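Local coordinates for histidine kinase (Caulobacter vibrioides, PDB 6TNE), which probably passes phosphoryl groups through the receiver domain of the hybrid histidine kinase CckA, in signalling linked to the second messenger cyclic di-GMP, at residues Pro104-Ile107 with Lys108-Ala111; Asp8-Ala11 with Val12-Val15. All coordinates share one frame; numbering follows the deposited sequence.

How the interactions relate
Both interactions are local contacts at the N-terminal ends of helices on the surface of one receiver domain: interaction 2 starts helix 10-21 and interaction 1 starts helix 107-118. Their centres lie 14 Å apart and their nearest atoms about 5 Å apart, without touching. Each combines i to i+4 backbone bonds with side-chain bonding, but the chemistry differs. In interaction 1 an aspartate caps the helix and isoleucines meet Leu-110, the one buried residue of the pair of contacts. Interaction 2 has no buried residue, and its side chains bond through the Asp-10 to Arg-13 salt bridge and the Ser-14 hydroxyl. Helix 10-21 connects them, since Leu-110 and Ile-107 rest on it further along.

Interaction 1 (Pro104-Ile107 with Lys108-Ala111); sequences PIDI and KTLA
Ile-107, Leu-110 and Asp-106 carry this first turn of helix 107-118, Asp-106 as its N-cap and the other two as its apolar side. In Ile-107, chi1 -172° sets the CG1 branch anti to the backbone N, and the turn at chi2 brings its CD1 to 3.7 Å from Leu-110 CD2. The two side chains cross at a slant, a methyl-to-methyl contact one turn apart. The same leucine is approached from the preceding loop by Ile-105, whose CG2 is 3.8 Å from Leu-110 CB and a little farther from CD2, so both isoleucines touch CD2 with a methyl group.

The polar side of the turn is organised by Asp-106. Its OD2 takes two bonds from Thr-109: the amide N at 2.9 Å, on the anti lone pair, and OG1 at 2.7 Å, which arrives 55° above the carboxylate plane. Two donors from one residue thus hold a single oxygen from different directions, which restricts rotation of the carboxylate and satisfies an amide that the first turn of a helix cannot pair within the helix itself. The cap should also gain from the partial positive charge of the helix start. Backbone bonds continue from there: Leu-110 N reaches Asp-106 O at 2.8 Å and Ala-111 N reaches Ile-107 O, also at 2.8 Å, with a nearly straight N-H...O angle of 174°.

The contact follows the cis peptide bond before Pro-104, a feature found at this place in other receiver domains. Leu-110 faces inward onto Met-78 of strand 77-81, Leu-101 of strand 98-102, and Ala-16 and Leu-20 of helix 10-21. Ile-105 touches Ile-80, while Ile-107 lies on Leu-19, so this helix start packs on strands 77-81 and 98-102 and on helix 10-21.

Interaction 2 (Asp8-Ala11 with Val12-Val15); sequences DEDA and VRSV
Val-12 slants across the side chain of Glu-9, the N-cap residue: CG2 of Val-12 lies 3.4 Å from Glu-9 OE2 and also touches the extended chain of the glutamate.

Arg-13 follows with two kinds of hold. Its backbone N donates to Glu-9 O at 3.0 Å, while its side chain, bent at chi3 (67°), runs alongside that of Asp-10 in the same direction. NH1 bonds Asp-10 OD2 at 2.8 Å on the anti lone pair, close to the guanidinium plane, and NH2 adds a weak bond to the same oxygen at 3.2 Å. With the carboxylate and guanidinium planes 71° apart, this salt bridge rests on one oxygen and is no parallel two-oxygen pairing.

Ser-14 doubles the hold on Asp-10 O: its N and its OG, each at 2.8 Å, come to that carbonyl oxygen from opposite faces of its plane. Val-15 N then closes on Ala-11 O at 3.1 Å, tilted 35° from the carbonyl plane.

NE of Arg-13 also forms a salt bridge to Glu-29, and NH1 a hydrogen bond to Glu-7 O, tying the helix start to strand 26-30 and to the loop that follows strand 2-6. Such a beta-alpha-beta unit opens the CheY-like receiver fold, in which the acidic loop here, with Asp-8 beside Asp-53, is consistent with a metal-binding phosphorylation site.

Interaction 1 (Pro104-Ile107 with Lys108-Ala111)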
loop_
_atom_site.group_PDB
_atom_site.type_symbol
_atom_site.label_atom_id
_atom_site.label_comp_id
_atom_site.label_asym_id
_atom_site.label_seq_id
_atom_site.Cartn_x
_atom_site.Cartn_y
_atom_site.Cartn_z
ATOM N N PRO A 104 15.116 3.532 -1.356
ATOM C CA PRO A 104 14.466 3.320 -2.658
ATOM C C PRO A 104 14.051 1.875 -2.876
ATOM O O PRO A 104 14.780 0.969 -2.474
ATOM C CB PRO A 104 15.552 3.712 -3.663
ATOM C CG PRO A 104 16.830 3.606 -2.892
ATOM C CD PRO A 104 16.515 3.982 -1.508
ATOM N N ILE A 105 12.900 1.687 -3.528
ATOM C CA ILE A 105 12.306 0.378 -3.753
ATOM C C ILE A 105 13.001 -0.311 -4.920
ATOM O O ILE A 105 13.197 0.279 -5.984
ATOM C CB ILE A 105 10.806 0.522 -4.049
ATOM C CG1 ILE A 105 10.070 1.089 -2.837
ATOM C CG2 ILE A 105 10.227 -0.810 -4.518
ATOM C CD1 ILE A 105 10.428 0.411 -1.531
ATOM N N ASP A 106 13.357 -1.565 -4.716
ATOM C CA ASP A 106 13.867 -2.475 -5.724
ATOM C C ASP A 106 12.671 -3.333 -6.163
ATOM O O ASP A 106 12.034 -3.936 -5.311
ATOM C CB ASP A 106 14.873 -3.276 -4.888
ATOM C CG ASP A 106 15.531 -4.389 -5.608
ATOM O OD1 ASP A 106 16.679 -4.213 -6.061
ATOM O OD2 ASP A 106 14.953 -5.481 -5.614
ATOM N N ILE A 107 12.315 -3.337 -7.470
ATOM C CA ILE A 107 11.085 -4.040 -7.901
ATOM C C ILE A 107 11.141 -5.528 -7.592
ATOM O O ILE A 107 10.140 -6.128 -7.190
ATOM C CB ILE A 107 10.691 -3.771 -9.374
ATOM C CG1 ILE A 107 9.311 -4.363 -9.697
ATOM C CG2 ILE A 107 11.616 -4.462 -10.360
ATOM C CD1 ILE A 107 8.173 -4.008 -8.715
ATOM N N LYS A 108 12.295 -6.156 -7.797
ATOM C CA LYS A 108 12.409 -7.578 -7.511
ATOM C C LYS A 108 12.042 -7.852 -6.063
ATOM O O LYS A 108 11.270 -8.772 -5.767
ATOM C CB LYS A 108 13.829 -8.062 -7.811
ATOM C CG LYS A 108 14.025 -9.559 -7.462
ATOM C CD LYS A 108 15.392 -10.111 -7.927
ATOM C CE LYS A 108 15.597 -11.566 -7.452
ATOM N NZ LYS A 108 16.686 -12.312 -8.180
ATOM N N THR A 109 12.540 -7.013 -5.148
ATOM C CA THR A 109 12.247 -7.206 -3.740
ATOM C C THR A 109 10.798 -6.861 -3.447
ATOM O O THR A 109 10.123 -7.590 -2.705
ATOM C CB THR A 109 13.182 -6.353 -2.889
ATOM O OG1 THR A 109 14.529 -6.681 -3.244
ATOM C CG2 THR A 109 12.942 -6.656 -1.401
ATOM N N LEU A 110 10.285 -5.769 -4.030
ATOM C CA LEU A 110 8.879 -5.427 -3.813
ATOM C C LEU A 110 7.976 -6.582 -4.239
ATOM O O LEU A 110 7.051 -6.985 -3.508
ATOM C CB LEU A 110 8.513 -4.164 -4.593
ATOM C CG LEU A 110 7.039 -3.727 -4.529
ATOM C CD1 LEU A 110 6.683 -3.323 -3.116
ATOM C CD2 LEU A 110 6.788 -2.618 -5.550
ATOM N N ALA A 111 8.194 -7.099 -5.454
ATOM C CA ALA A 111 7.359 -8.187 -5.959
ATOM C C ALA A 111 7.462 -9.431 -5.078
ATOM O O ALA A 111 6.461 -10.117 -4.818
ATOM C CB ALA A 111 7.725 -8.482 -7.410
#

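Interaction 2 (Asp8-Ala11 with Val12-Val15)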
loop_
_atom_site.group_PDB
_atom_site.type_symbol
_atom_site.label_atom_id
_atom_site.label_comp_id
_atom_site.label_asym_id
_atom_site.label_seq_id
_atom_site.Cartn_x
_atom_site.Cartn_y
_atom_site.Cartn_z
ATOM N N ASP A 8 2.696 9.640 -1.985
ATOM C CA ASP A 8 2.512 11.004 -2.474
ATOM C C ASP A 8 3.408 11.337 -3.651
ATOM O O ASP A 8 3.099 12.278 -4.404
ATOM C CB ASP A 8 2.726 12.025 -1.369
ATOM C CG ASP A 8 4.082 11.931 -0.773
ATOM O OD1 ASP A 8 4.443 10.861 -0.276
ATOM O OD2 ASP A 8 4.790 12.962 -0.757
ATOM N N GLU A 9 4.569 10.688 -3.772
ATOM C CA GLU A 9 5.489 10.997 -4.850
ATOM C C GLU A 9 5.016 10.289 -6.109
ATOM O O GLU A 9 5.125 9.061 -6.233
ATOM C CB GLU A 9 6.872 10.517 -4.481
ATOM C CG GLU A 9 7.970 11.107 -5.324
ATOM C CD GLU A 9 9.320 10.915 -4.664
ATOM O OE1 GLU A 9 9.340 10.699 -3.426
ATOM O OE2 GLU A 9 10.339 10.942 -5.387
ATOM N N ASP A 10 4.490 11.069 -7.049
ATOM C CA ASP A 10 3.791 10.497 -8.190
ATOM C C ASP A 10 4.663 9.536 -8.992
ATOM O O ASP A 10 4.207 8.473 -9.392
ATOM C CB ASP A 10 3.196 11.583 -9.084
ATOM C CG ASP A 10 2.025 12.349 -8.404
ATOM O OD1 ASP A 10 1.847 13.525 -8.780
ATOM O OD2 ASP A 10 1.301 11.842 -7.492
ATOM N N ALA A 11 5.894 9.933 -9.313
ATOM C CA ALA A 11 6.720 9.090 -10.171
ATOM C C ALA A 11 7.103 7.777 -9.479
ATOM O O ALA A 11 7.168 6.735 -10.129
ATOM C CB ALA A 11 7.958 9.865 -10.608
ATOM N N VAL A 12 7.348 7.801 -8.155
ATOM C CA VAL A 12 7.641 6.567 -7.420
ATOM C C VAL A 12 6.415 5.659 -7.410
ATOM O O VAL A 12 6.492 4.450 -7.711
ATOM C CB VAL A 12 8.064 6.934 -5.986
ATOM C CG1 VAL A 12 8.146 5.709 -5.092
ATOM C CG2 VAL A 12 9.375 7.752 -6.040
ATOM N N ARG A 13 5.247 6.230 -7.096
ATOM C CA ARG A 13 4.038 5.437 -7.046
ATOM C C ARG A 13 3.710 4.853 -8.406
ATOM O O ARG A 13 3.324 3.681 -8.527
ATOM C CB ARG A 13 2.888 6.313 -6.575
ATOM C CG ARG A 13 1.638 5.518 -6.329
ATOM C CD ARG A 13 0.445 6.446 -6.026
ATOM N NE ARG A 13 0.083 7.241 -7.190
ATOM C CZ ARG A 13 0.207 8.551 -7.319
ATOM N NH1 ARG A 13 0.663 9.325 -6.320
ATOM N NH2 ARG A 13 -0.101 9.100 -8.474
ATOM N N SER A 14 3.833 5.674 -9.461
ATOM C CA SER A 14 3.403 5.235 -10.793
ATOM C C SER A 14 4.289 4.120 -11.307
ATOM O O SER A 14 3.786 3.188 -11.939
ATOM C CB SER A 14 3.465 6.400 -11.786
ATOM O OG SER A 14 2.626 7.461 -11.423
ATOM N N VAL A 15 5.605 4.227 -11.107
ATOM C CA VAL A 15 6.500 3.151 -11.537
ATOM C C VAL A 15 6.101 1.849 -10.858
ATOM O O VAL A 15 5.933 0.804 -11.505
ATOM C CB VAL A 15 7.963 3.521 -11.256
ATOM C CG1 VAL A 15 8.883 2.301 -11.370
ATOM C CG2 VAL A 15 8.421 4.671 -12.140
#